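Side-chain contacts in SusD homolog (Bacteroides thetaiotaomicron, PDB 4MRU), which probably binds mucin O-glycans as a SusD-like outer membrane lipoprotein with a largely helical, TPR-like fold: residues G30-V35 and A239-A244; A81-V86 and A147-Q152; D186-Y189 and Q194-L197; V398-M403 and E409-R414; E467-T470 and H475-N478. One frame throughout, in Å; residues are numbered along the deposited sequence.

Interactions 1 and 3 are neighbours, with centres 11 Å apart. The 186-189 loop joins them: Asp186 N probably donates to Gln32 OE1 (3.0 Å), and His242 N probably donates to Asp186 O (2.9 Å). Interactions 2 and 5 form a second pair, with centres 10 Å apart, joined by a probable hydrogen bond of 2.5 Å between Tyr149 OH and Glu468 OE1. Interactions 1 and 2 come within about 5 Å at their nearest atoms without touching. Interaction 4 stands apart, its centre 33 to 44 Å from the other centres. It is the contact near the magnesium site: the Lys399 side chain lies about 5 Å from a bound magnesium ion.

Interaction 1 (G30-V35 and A239-A244); sequences GLQGLV and ALFHVA
The end of helix 24-32 and strand 239-241 come closest at Gln32 and Phe241, whose CA atoms are 6.8 Å apart. Phe241 carries the contact from the strand side. A chi1 of 177° turns its ring away from the backbone N and across to the helix end. Gln32 CB lies over one face of that ring, 3.9 Å from the centroid, in a CH-pi contact. It sits off centre, nearer the rim, with Phe241 CE1 3.5 Å from Gln32 CB. The other face of the ring is met by Val243 CG1 from its own segment, so the ring is sandwiched between two aliphatic groups. Gly33 adds a backbone contact: its CA is 3.7 Å from Phe241 CE2. Strand 239-241 pairs antiparallel with strand 322-325, one of the few small sheets in this mainly helical SusD-like fold. Tyr322 and Trp324 of the partner strand also touch the Phe241 side chain. Replacing Phe241 with an alanine removes the ring, which would probably open a gap between Gln32 and Val243 and leave Gly33 without its partner across the contact. The Gln32 chain runs extended beyond CG and takes its amide past the ring. The amide plane is turned 66° from the ring plane, and Gln32 OE1 is 3.5 Å from Phe241 CE1. Its polar ends are taken up by the loop that follows helix 152-173: Gln32 OE1 accepts from Asp186 N, and Gln32 NE2 bonds to Asp185 OD1.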
# COMPACT_ATOMS: atom_id res chain seq x y z
N GLY A 30 16.21 -5.82 -10.39
CA GLY A 30 15.19 -5.35 -11.29
C GLY A 30 13.79 -5.68 -10.74
O GLY A 30 12.92 -4.83 -10.71
N LEU A 31 13.60 -6.93 -10.32
CA LEU A 31 12.38 -7.34 -9.68
C LEU A 31 12.11 -6.60 -8.37
O LEU A 31 10.97 -6.17 -8.09
CB LEU A 31 12.41 -8.86 -9.45
CG LEU A 31 12.29 -9.75 -10.68
CD1 LEU A 31 12.64 -11.20 -10.32
CD2 LEU A 31 10.90 -9.66 -11.30
N GLN A 32 13.13 -6.45 -7.52
CA GLN A 32 12.95 -5.72 -6.26
C GLN A 32 12.51 -4.28 -6.50
O GLN A 32 11.74 -3.71 -5.73
CB GLN A 32 14.24 -5.76 -5.42
CG GLN A 32 14.57 -7.17 -4.98
CD GLN A 32 15.85 -7.33 -4.15
OE1 GLN A 32 16.82 -6.57 -4.27
NE2 GLN A 32 15.86 -8.35 -3.35
N GLY A 33 12.95 -3.71 -7.63
CA GLY A 33 12.55 -2.38 -8.04
C GLY A 33 11.21 -2.24 -8.70
O GLY A 33 10.85 -1.17 -9.15
N LEU A 34 10.46 -3.33 -8.76
CA LEU A 34 9.07 -3.30 -9.30
C LEU A 34 8.03 -3.52 -8.23
O LEU A 34 6.81 -3.63 -8.52
CB LEU A 34 8.96 -4.36 -10.37
CG LEU A 34 9.64 -3.99 -11.69
CD1 LEU A 34 9.83 -5.21 -12.58
CD2 LEU A 34 8.85 -2.92 -12.43
N VAL A 35 8.47 -3.64 -7.00
CA VAL A 35 7.58 -3.75 -5.84
C VAL A 35 7.12 -2.33 -5.53
O VAL A 35 6.02 -1.93 -5.95
CB VAL A 35 8.26 -4.46 -4.64
CG1 VAL A 35 7.38 -4.43 -3.41
CG2 VAL A 35 8.58 -5.90 -5.02
N ALA A 239 11.53 -5.40 5.88
CA ALA A 239 11.88 -5.58 4.48
C ALA A 239 11.98 -4.19 3.82
O ALA A 239 10.95 -3.51 3.65
CB ALA A 239 10.84 -6.40 3.78
N LEU A 240 13.21 -3.79 3.51
CA LEU A 240 13.48 -2.53 2.88
C LEU A 240 14.28 -2.81 1.64
O LEU A 240 15.25 -3.60 1.69
CB LEU A 240 14.32 -1.64 3.77
CG LEU A 240 13.72 -0.77 4.86
CD1 LEU A 240 12.75 -1.51 5.73
CD2 LEU A 240 14.91 -0.22 5.65
N PHE A 241 13.95 -2.15 0.53
CA PHE A 241 14.78 -2.20 -0.68
C PHE A 241 15.74 -1.03 -0.60
O PHE A 241 15.35 0.13 -0.74
CB PHE A 241 13.93 -2.20 -1.95
CG PHE A 241 14.70 -2.18 -3.23
CD1 PHE A 241 15.76 -3.08 -3.45
CD2 PHE A 241 14.35 -1.31 -4.25
CE1 PHE A 241 16.44 -3.10 -4.64
CE2 PHE A 241 15.03 -1.33 -5.45
CZ PHE A 241 16.08 -2.21 -5.64
N HIS A 242 17.00 -1.34 -0.36
CA HIS A 242 18.03 -0.35 -0.24
C HIS A 242 18.57 0.01 -1.61
O HIS A 242 18.80 -0.86 -2.48
CB HIS A 242 19.19 -0.88 0.62
CG HIS A 242 18.77 -1.33 1.97
ND1 HIS A 242 18.27 -2.59 2.20
CD2 HIS A 242 18.74 -0.70 3.17
CE1 HIS A 242 17.99 -2.73 3.48
NE2 HIS A 242 18.24 -1.59 4.08
N VAL A 243 18.82 1.29 -1.82
CA VAL A 243 19.25 1.74 -3.10
C VAL A 243 20.31 2.83 -2.94
O VAL A 243 20.28 3.56 -1.96
CB VAL A 243 18.09 2.32 -3.91
CG1 VAL A 243 17.10 1.24 -4.31
CG2 VAL A 243 17.40 3.43 -3.13
N ALA A 244 21.24 2.90 -3.90
CA ALA A 244 22.28 3.93 -3.92
C ALA A 244 21.67 5.29 -4.23
O ALA A 244 22.12 6.29 -3.72
CB ALA A 244 23.36 3.57 -4.94

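Interaction 2 (A81-V86 and A147-Q152); sequences APFTDV and AAYDSQ
Phe83 and Tyr149 meet through the far ends of their rings. The ring planes are near parallel, 23° apart, but slid past each other. The centroids are 5.9 Å apart, so there is little overlap. The touching atoms are Phe83 CZ and the phenol end of Tyr149: Phe83 CZ is 3.5 Å from Tyr149 OH and 3.8 Å from Tyr149 CZ. The backbones stay far apart, with the CA atoms of Phe83 and Tyr149 separated by 12.2 Å. Both side chains must therefore reach across. The Phe83 side chain is trans about its first torsion (chi1 -178°) and extends its ring from the first turn of helix 81-100, where the helix has a wider pi-type turn. Tyr149 reaches in from the irregular segment that leads to helix 152-173. Each ring has a further aromatic neighbour placed edge-to-face: Tyr125 for Phe83 and Tyr464 for Tyr149. The Tyr149 hydroxyl is hydrogen-bonded to Glu468 OE1 on helix 466-471. The contact with Phe83 is thus a van der Waals one, ring carbons against the phenol end with its oxygen included. The hydrogen bond of that oxygen goes to Glu468 instead, and it probably helps to fix where the tyrosine ring ends.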
# COMPACT_ATOMS: atom_id res chain seq x y z
N ALA A 81 0.81 2.92 -16.76
CA ALA A 81 2.01 2.47 -16.01
C ALA A 81 1.73 1.44 -14.90
O ALA A 81 2.45 0.47 -14.81
CB ALA A 81 2.75 3.66 -15.42
N PRO A 82 0.68 1.63 -14.08
CA PRO A 82 0.48 0.63 -13.01
C PRO A 82 0.06 -0.79 -13.45
O PRO A 82 0.00 -1.70 -12.62
CB PRO A 82 -0.62 1.26 -12.14
CG PRO A 82 -0.63 2.71 -12.53
CD PRO A 82 -0.32 2.71 -13.99
N PHE A 83 -0.32 -0.96 -14.71
CA PHE A 83 -0.79 -2.25 -15.26
C PHE A 83 0.20 -2.71 -16.29
O PHE A 83 0.93 -3.68 -16.08
CB PHE A 83 -2.20 -2.12 -15.86
CG PHE A 83 -2.77 -3.42 -16.40
CD1 PHE A 83 -2.52 -3.80 -17.69
CD2 PHE A 83 -3.57 -4.22 -15.62
CE1 PHE A 83 -3.03 -4.98 -18.19
CE2 PHE A 83 -4.08 -5.40 -16.10
CZ PHE A 83 -3.81 -5.79 -17.39
N THR A 84 0.25 -1.97 -17.40
CA THR A 84 1.03 -2.41 -18.54
C THR A 84 2.54 -2.39 -18.25
O THR A 84 3.24 -3.34 -18.57
CB THR A 84 0.75 -1.54 -19.77
OG1 THR A 84 -0.65 -1.58 -20.10
CG2 THR A 84 1.58 -2.04 -21.00
N ASP A 85 3.06 -1.31 -17.66
CA ASP A 85 4.51 -1.26 -17.36
C ASP A 85 4.96 -2.26 -16.28
O ASP A 85 6.00 -2.91 -16.43
CB ASP A 85 4.93 0.17 -16.99
CG ASP A 85 4.77 1.14 -18.15
OD1 ASP A 85 4.53 0.70 -19.28
OD2 ASP A 85 4.82 2.36 -17.92
N VAL A 86 4.20 -2.38 -15.21
CA VAL A 86 4.53 -3.36 -14.18
C VAL A 86 4.60 -4.77 -14.77
O VAL A 86 5.57 -5.46 -14.57
CB VAL A 86 3.56 -3.34 -12.99
CG1 VAL A 86 3.95 -4.38 -11.99
CG2 VAL A 86 3.62 -1.99 -12.30
N ALA A 147 -2.39 -11.39 -22.97
CA ALA A 147 -2.79 -12.65 -22.28
C ALA A 147 -4.17 -12.63 -21.59
O ALA A 147 -4.74 -11.58 -21.32
CB ALA A 147 -1.72 -13.02 -21.26
N ALA A 148 -4.67 -13.82 -21.29
CA ALA A 148 -5.93 -14.00 -20.60
C ALA A 148 -5.79 -13.60 -19.16
O ALA A 148 -4.72 -13.79 -18.56
CB ALA A 148 -6.38 -15.47 -20.68
N TYR A 149 -6.90 -13.12 -18.60
CA TYR A 149 -6.91 -12.67 -17.21
C TYR A 149 -7.42 -13.72 -16.25
O TYR A 149 -8.31 -14.46 -16.59
CB TYR A 149 -7.83 -11.46 -17.05
CG TYR A 149 -7.43 -10.16 -17.67
CD1 TYR A 149 -7.06 -10.06 -18.99
CD2 TYR A 149 -7.52 -8.97 -16.93
CE1 TYR A 149 -6.73 -8.86 -19.55
CE2 TYR A 149 -7.23 -7.76 -17.50
CZ TYR A 149 -6.82 -7.71 -18.81
OH TYR A 149 -6.53 -6.51 -19.42
N ASP A 150 -6.85 -13.82 -15.06
CA ASP A 150 -7.41 -14.63 -13.99
C ASP A 150 -8.36 -13.80 -13.13
O ASP A 150 -8.12 -12.62 -12.90
CB ASP A 150 -6.36 -15.17 -13.05
CG ASP A 150 -5.34 -16.13 -13.72
OD1 ASP A 150 -5.55 -16.61 -14.84
OD2 ASP A 150 -4.29 -16.37 -13.05
N SER A 151 -9.36 -14.45 -12.57
CA SER A 151 -10.16 -13.81 -11.54
C SER A 151 -9.28 -13.42 -10.34
O SER A 151 -8.27 -14.06 -10.07
CB SER A 151 -11.31 -14.71 -11.10
OG SER A 151 -10.89 -15.79 -10.30
N GLN A 152 -9.68 -12.36 -9.62
CA GLN A 152 -8.89 -12.00 -8.45
C GLN A 152 -8.84 -13.17 -7.46
O GLN A 152 -7.78 -13.43 -6.87
CB GLN A 152 -9.45 -10.78 -7.75
CG GLN A 152 -8.65 -10.34 -6.54
CD GLN A 152 -9.17 -9.05 -5.92
OE1 GLN A 152 -10.20 -9.04 -5.26
NE2 GLN A 152 -8.43 -7.95 -6.12

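Interaction 3 (D186-Y189 and Q194-L197); sequences DVYY and QWRL. With EDO (1,2-ethanediol), chain J.
One water links Tyr188 O and Gln194 OE1, donating to each at 2.8 Å. It ties the 186-189 loop to the first turns of helix 192-209. On the same glutamine, Gln194 CB sits over the centre of the Tyr188 ring, 3.5 Å from the centroid and 12° off the normal. This is a close CH-pi contact. The opposite face of the ring is met by Val187 CG1 from the same loop. Tyr188 also turns an edge to Trp195 in a T-shaped (edge-to-face) pair, with planes at 89°. Tyr188 CD2 points onto the indole and lies 3.7 Å from Trp195 CD2. Val187 CB packs against the benzo part of the same indole, 3.7 Å from Trp195 CZ2. Asp185 probably helps to set this geometry: its OD2 bonds to Trp195 NE1, and its OD1 accepts from the backbone N of both Val187 and Tyr188. Asp237 holds the polar ends, through its O to Tyr188 OH and through its OD1 to Gln194 NE2. A leucine in place of Tyr188 has no ring edge or hydroxyl, which would probably leave the Trp195 face less well packed and the Asp237 carbonyl without this partner. The arrangement is that of a loop folded back onto the helix that follows it, between helix 192-209 and strand 239-241 of the mainly helical SusD-like fold.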
# COMPACT_ATOMS: atom_id res chain seq x y z
N ASP A 186 19.29 -6.73 -2.57
CA ASP A 186 19.46 -5.45 -1.80
C ASP A 186 18.37 -5.17 -0.81
O ASP A 186 18.14 -4.02 -0.37
CB ASP A 186 19.64 -4.28 -2.78
CG ASP A 186 21.03 -4.29 -3.43
OD1 ASP A 186 21.90 -5.07 -3.01
OD2 ASP A 186 21.26 -3.47 -4.34
N VAL A 187 17.67 -6.24 -0.43
CA VAL A 187 16.64 -6.18 0.62
C VAL A 187 17.23 -6.83 1.86
O VAL A 187 17.41 -6.16 2.88
CB VAL A 187 15.34 -6.86 0.19
CG1 VAL A 187 14.34 -6.99 1.36
CG2 VAL A 187 14.70 -6.05 -0.93
N TYR A 188 17.57 -8.11 1.75
CA TYR A 188 18.12 -8.85 2.90
C TYR A 188 19.54 -9.37 2.72
O TYR A 188 20.04 -10.13 3.57
CB TYR A 188 17.18 -10.01 3.26
CG TYR A 188 15.90 -9.59 3.93
CD1 TYR A 188 15.91 -8.78 5.07
CD2 TYR A 188 14.69 -10.04 3.46
CE1 TYR A 188 14.73 -8.43 5.70
CE2 TYR A 188 13.52 -9.71 4.09
CZ TYR A 188 13.54 -8.90 5.20
OH TYR A 188 12.33 -8.62 5.80
N TYR A 189 20.21 -8.95 1.65
CA TYR A 189 21.60 -9.31 1.41
C TYR A 189 21.83 -10.79 1.64
O TYR A 189 22.81 -11.22 2.24
CB TYR A 189 22.50 -8.44 2.28
CG TYR A 189 22.30 -6.95 1.96
CD1 TYR A 189 22.95 -6.37 0.89
CD2 TYR A 189 21.41 -6.16 2.71
CE1 TYR A 189 22.77 -5.02 0.59
CE2 TYR A 189 21.21 -4.84 2.41
CZ TYR A 189 21.90 -4.26 1.35
OH TYR A 189 21.71 -2.94 1.04
N GLN A 194 15.50 -14.26 6.90
CA GLN A 194 14.71 -13.02 6.87
C GLN A 194 13.71 -13.06 5.73
O GLN A 194 12.60 -12.59 5.90
CB GLN A 194 15.62 -11.79 6.78
CG GLN A 194 16.30 -11.49 8.11
CD GLN A 194 17.26 -10.33 8.00
OE1 GLN A 194 18.06 -10.26 7.05
NE2 GLN A 194 17.14 -9.39 8.90
N TRP A 195 14.10 -13.59 4.56
CA TRP A 195 13.13 -13.79 3.47
C TRP A 195 11.93 -14.63 3.95
O TRP A 195 10.79 -14.31 3.57
CB TRP A 195 13.77 -14.41 2.23
CG TRP A 195 14.50 -13.41 1.41
CD1 TRP A 195 15.83 -13.30 1.24
CD2 TRP A 195 13.90 -12.32 0.70
NE1 TRP A 195 16.13 -12.23 0.43
CE2 TRP A 195 14.96 -11.59 0.09
CE3 TRP A 195 12.59 -11.86 0.55
CZ2 TRP A 195 14.73 -10.44 -0.67
CZ3 TRP A 195 12.36 -10.70 -0.21
CH2 TRP A 195 13.42 -10.03 -0.85
N ARG A 196 12.15 -15.63 4.81
CA ARG A 196 10.98 -16.40 5.31
C ARG A 196 10.05 -15.58 6.22
O ARG A 196 8.84 -15.70 6.13
CB ARG A 196 11.41 -17.69 6.03
CG ARG A 196 12.06 -18.67 5.06
CD ARG A 196 12.26 -20.03 5.71
NE ARG A 196 10.98 -20.65 5.87
CZ ARG A 196 10.51 -21.21 6.98
NH1 ARG A 196 11.22 -21.25 8.09
NH2 ARG A 196 9.30 -21.74 6.95
N LEU A 197 10.62 -14.75 7.10
CA LEU A 197 9.82 -13.88 7.92
C LEU A 197 8.97 -12.99 7.04
O LEU A 197 7.74 -12.81 7.27
CB LEU A 197 10.70 -13.02 8.82
CG LEU A 197 11.54 -13.79 9.86
CD1 LEU A 197 12.39 -12.80 10.64
CD2 LEU A 197 10.63 -14.59 10.77
C1 EDO J . 22.51 -1.71 -1.78
O1 EDO J . 23.18 -1.65 -0.54
C2 EDO J . 22.21 -0.29 -2.23
O2 EDO J . 23.26 0.61 -1.83
O HOH W 1 20.46 -9.15 6.17

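Interaction 4 (V398-M403 and E409-R414); sequences VKWNEM and EENLER. With EDO (1,2-ethanediol), chain L.
Asn401 and Asn411 form the tight part of this contact. The Asn411 side-chain amide pairs with the backbone of Asn401 at both ends. Asn401 N donates to Asn411 OD1 at 3.1 Å, and Asn411 ND2 donates to Asn401 O at 3.0 Å. Both bonds lie in the carbonyl plane, on a lone pair. The same amide lies flat over the Trp400 indole, planes 5° apart, with Asn411 OD1 3.6 Å from Trp400 CE3. The stack and the two bonds probably hold the amide in place, with Gly404 O as a further acceptor for Asn411 ND2. Asn411 OD1 also accepts from Arg414 NH1, which comes from above the carbonyl plane. Arg414 grips Glu410 OE2 end-on with NH1 and NH2, forming a salt bridge one helical turn long. Asn401 ND2 reaches the same oxygen at 3.0 Å from above the carboxylate plane; a chi1 of -176° brings the Asn401 amide to Glu410. Three donors on one oxygen probably favour a charged carboxylate. Asn401 OD1 accepts from Met403 N at 2.9 Å, closing an Asx turn. The turn lies in the loop just before helix 408-423 of the SusD-like fold, and the contact folds this loop back on that helix. Lys399 O lies over one face of the Arg414 guanidinium. The outer side is looser. The Lys399 side chain comes no nearer than 5.7 Å to 409-414, and its NZ bonds both oxygens of a 1,2-ethanediol, probably from the crystallisation liquor. That side chain lies about 4 Å from that of Asn373, a magnesium-binding residue.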
# COMPACT_ATOMS: atom_id res chain seq x y z
N VAL A 398 -6.75 7.55 19.81
CA VAL A 398 -5.70 6.52 19.91
C VAL A 398 -5.96 5.51 21.02
O VAL A 398 -5.75 4.31 20.84
CB VAL A 398 -4.32 7.13 20.16
CG1 VAL A 398 -3.27 6.03 20.26
CG2 VAL A 398 -3.95 8.12 19.05
N LYS A 399 -6.45 5.99 22.15
CA LYS A 399 -6.58 5.12 23.33
C LYS A 399 -7.53 3.93 23.08
O LYS A 399 -8.69 4.09 22.67
CB LYS A 399 -7.04 5.94 24.55
CG LYS A 399 -7.07 5.18 25.88
CD LYS A 399 -7.47 6.09 27.03
CE LYS A 399 -7.40 5.42 28.40
NZ LYS A 399 -8.37 4.29 28.47
N TRP A 400 -7.04 2.74 23.40
CA TRP A 400 -7.81 1.48 23.24
C TRP A 400 -9.14 1.50 24.00
O TRP A 400 -9.23 2.00 25.13
CB TRP A 400 -6.95 0.28 23.67
CG TRP A 400 -7.60 -1.06 23.42
CD1 TRP A 400 -8.27 -1.83 24.32
CD2 TRP A 400 -7.65 -1.75 22.17
NE1 TRP A 400 -8.74 -2.96 23.71
CE2 TRP A 400 -8.34 -2.94 22.39
CE3 TRP A 400 -7.18 -1.47 20.89
CZ2 TRP A 400 -8.57 -3.88 21.38
CZ3 TRP A 400 -7.35 -2.43 19.88
CH2 TRP A 400 -8.04 -3.60 20.13
N ASN A 401 -10.19 0.99 23.36
CA ASN A 401 -11.50 0.92 23.98
C ASN A 401 -11.56 -0.43 24.67
O ASN A 401 -11.56 -1.45 24.01
CB ASN A 401 -12.63 1.07 22.96
CG ASN A 401 -14.01 1.08 23.60
OD1 ASN A 401 -14.25 0.38 24.58
ND2 ASN A 401 -14.92 1.81 23.01
N GLU A 402 -11.65 -0.43 25.98
CA GLU A 402 -11.52 -1.67 26.78
C GLU A 402 -12.70 -2.61 26.65
O GLU A 402 -12.68 -3.72 27.21
CB GLU A 402 -11.31 -1.29 28.25
CG GLU A 402 -10.03 -0.50 28.54
CD GLU A 402 -8.73 -1.23 28.23
OE1 GLU A 402 -8.69 -2.50 28.22
OE2 GLU A 402 -7.71 -0.53 28.06
N MSE A 403 -13.76 -2.19 25.94
CA MSE A 403 -14.84 -3.10 25.62
C MSE A 403 -14.37 -4.14 24.63
O MSE A 403 -15.06 -5.12 24.41
CB MSE A 403 -16.02 -2.38 25.00
CG MSE A 403 -16.67 -1.35 25.89
SE MSE A 403 -17.67 -2.38 27.23
CE MSE A 403 -17.54 -1.08 28.71
N GLU A 409 -16.09 -2.34 15.83
CA GLU A 409 -15.80 -1.48 14.69
C GLU A 409 -14.95 -0.32 15.13
O GLU A 409 -14.09 0.12 14.39
CB GLU A 409 -17.08 -0.96 13.99
CG GLU A 409 -17.78 -2.01 13.14
CD GLU A 409 -16.96 -2.49 11.93
OE1 GLU A 409 -16.21 -1.69 11.32
OE2 GLU A 409 -17.11 -3.68 11.55
N GLU A 410 -15.16 0.18 16.35
CA GLU A 410 -14.33 1.28 16.83
C GLU A 410 -12.87 0.85 17.02
O GLU A 410 -11.93 1.60 16.67
CB GLU A 410 -14.89 1.87 18.14
CG GLU A 410 -14.17 3.14 18.58
CD GLU A 410 -14.51 3.57 20.01
OE1 GLU A 410 -15.67 4.01 20.21
OE2 GLU A 410 -13.63 3.50 20.91
N ASN A 411 -12.64 -0.34 17.58
CA ASN A 411 -11.29 -0.76 17.81
C ASN A 411 -10.62 -1.12 16.47
O ASN A 411 -9.45 -0.90 16.29
CB ASN A 411 -11.22 -1.94 18.84
CG ASN A 411 -11.21 -1.44 20.29
OD1 ASN A 411 -10.64 -0.38 20.59
ND2 ASN A 411 -11.87 -2.16 21.16
N LEU A 412 -11.40 -1.65 15.52
CA LEU A 412 -10.86 -1.91 14.19
C LEU A 412 -10.45 -0.57 13.54
O LEU A 412 -9.37 -0.45 12.95
CB LEU A 412 -11.88 -2.63 13.33
CG LEU A 412 -11.50 -2.88 11.87
CD1 LEU A 412 -10.29 -3.79 11.78
CD2 LEU A 412 -12.67 -3.49 11.09
N GLU A 413 -11.29 0.43 13.72
CA GLU A 413 -11.02 1.75 13.19
C GLU A 413 -9.67 2.30 13.71
O GLU A 413 -8.89 2.80 12.91
CB GLU A 413 -12.17 2.71 13.49
CG GLU A 413 -11.94 4.11 12.92
CD GLU A 413 -13.08 5.05 13.14
OE1 GLU A 413 -14.04 4.70 13.92
OE2 GLU A 413 -12.99 6.19 12.58
N ARG A 414 -9.40 2.20 15.00
CA ARG A 414 -8.10 2.68 15.52
C ARG A 414 -6.94 1.77 15.07
O ARG A 414 -5.88 2.29 14.76
CB ARG A 414 -8.11 2.94 17.05
CG ARG A 414 -8.52 1.81 17.95
CD ARG A 414 -8.26 2.20 19.41
NE ARG A 414 -8.92 3.46 19.74
CZ ARG A 414 -10.21 3.58 20.06
NH1 ARG A 414 -11.01 2.51 20.08
NH2 ARG A 414 -10.72 4.75 20.31
C1 EDO L . -11.63 5.55 26.93
O1 EDO L . -10.82 4.36 26.74
C2 EDO L . -11.78 5.97 28.39
O2 EDO L . -10.51 6.13 29.06

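Interaction 5 (E467-T470 and H475-N478); sequences EEYT and HLNN
Leu476 CD2 sits squarely over one face of the Tyr469 ring. It is 3.3 Å from the ring centroid and 11° off the normal, a very close CH-pi contact. Tyr469 CG is the nearest ring atom, also 3.3 Å from Leu476 CD2, and the methyl lies within 4 Å of all six ring carbons. Glu468 is met as well: both Leu476 methyls, CD1 and CD2, lie 4.1 Å from Glu468 CB, and Leu476 CD2 is 3.7 Å from Glu468 C. One branched side chain thus packs on two successive residues of the other helix. At Leu476 a chi1 of 172° extends the branch toward the first helix. The backbones are close here, with the CA atoms of Glu468 and Leu476 6.2 Å apart. The next shell steadies the partners. Tyr469 OH is hydrogen-bonded to Asp494 OD2, which anchors the far end of the ring. Glu468 OE1 is hydrogen-bonded to Tyr149 OH and also to Asn472 ND2, in the link between the helices. Leu476 also touches Tyr149 and Tyr464. The contact closes the tight corner between the short helix 466-471 and helix 473-486, beside the loop that leads into helix 152-173.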
# COMPACT_ATOMS: atom_id res chain seq x y z
N GLU A 467 -4.73 0.45 -23.93
CA GLU A 467 -3.97 -0.56 -24.65
C GLU A 467 -4.67 -1.93 -24.59
O GLU A 467 -4.75 -2.66 -25.57
CB GLU A 467 -2.55 -0.67 -24.10
CG GLU A 467 -1.66 0.54 -24.40
CD GLU A 467 -1.95 1.81 -23.55
OE1 GLU A 467 -2.82 1.83 -22.65
OE2 GLU A 467 -1.28 2.84 -23.79
N GLU A 468 -5.22 -2.26 -23.44
CA GLU A 468 -5.91 -3.52 -23.32
C GLU A 468 -7.13 -3.56 -24.21
O GLU A 468 -7.42 -4.60 -24.86
CB GLU A 468 -6.27 -3.78 -21.87
CG GLU A 468 -5.04 -4.14 -21.05
CD GLU A 468 -4.37 -5.43 -21.48
OE1 GLU A 468 -4.98 -6.54 -21.32
OE2 GLU A 468 -3.22 -5.35 -21.98
N TYR A 469 -7.80 -2.42 -24.33
CA TYR A 469 -8.99 -2.34 -25.18
C TYR A 469 -8.59 -2.49 -26.64
O TYR A 469 -9.29 -3.13 -27.42
CB TYR A 469 -9.77 -1.02 -24.97
CG TYR A 469 -10.63 -0.99 -23.72
CD1 TYR A 469 -10.07 -0.69 -22.47
CD2 TYR A 469 -11.98 -1.24 -23.78
CE1 TYR A 469 -10.85 -0.67 -21.33
CE2 TYR A 469 -12.78 -1.19 -22.63
CZ TYR A 469 -12.20 -0.94 -21.41
OH TYR A 469 -12.96 -0.88 -20.24
N THR A 470 -7.47 -1.89 -27.03
CA THR A 470 -7.13 -1.83 -28.46
C THR A 470 -6.39 -3.08 -28.91
O THR A 470 -6.61 -3.54 -30.01
CB THR A 470 -6.30 -0.57 -28.83
OG1 THR A 470 -5.07 -0.57 -28.11
CG2 THR A 470 -7.05 0.69 -28.50
N HIS A 475 -9.43 -11.00 -24.62
CA HIS A 475 -9.11 -11.26 -23.22
C HIS A 475 -9.68 -10.15 -22.29
O HIS A 475 -10.24 -10.44 -21.22
CB HIS A 475 -7.62 -11.39 -23.04
CG HIS A 475 -7.04 -12.60 -23.70
ND1 HIS A 475 -7.59 -13.86 -23.56
CD2 HIS A 475 -5.93 -12.76 -24.47
CE1 HIS A 475 -6.85 -14.74 -24.21
NE2 HIS A 475 -5.83 -14.10 -24.76
N LEU A 476 -9.55 -8.91 -22.70
CA LEU A 476 -10.07 -7.83 -21.87
C LEU A 476 -11.61 -7.96 -21.68
O LEU A 476 -12.11 -7.84 -20.57
CB LEU A 476 -9.70 -6.48 -22.45
CG LEU A 476 -10.41 -5.35 -21.71
CD1 LEU A 476 -9.79 -5.20 -20.33
CD2 LEU A 476 -10.35 -4.07 -22.50
N ASN A 477 -12.32 -8.25 -22.76
CA ASN A 477 -13.77 -8.41 -22.68
C ASN A 477 -14.19 -9.50 -21.66
O ASN A 477 -15.13 -9.30 -20.87
CB ASN A 477 -14.35 -8.72 -24.07
CG ASN A 477 -15.84 -8.89 -24.01
OD1 ASN A 477 -16.57 -7.93 -23.79
ND2 ASN A 477 -16.30 -10.14 -24.13
N ASN A 478 -13.52 -10.65 -21.71
CA ASN A 478 -13.73 -11.71 -20.72
C ASN A 478 -13.36 -11.25 -19.32
O ASN A 478 -14.06 -11.54 -18.36
CB ASN A 478 -12.96 -13.00 -21.10
CG ASN A 478 -13.55 -13.67 -22.33
OD1 ASN A 478 -14.76 -13.59 -22.57
ND2 ASN A 478 -12.71 -14.33 -23.14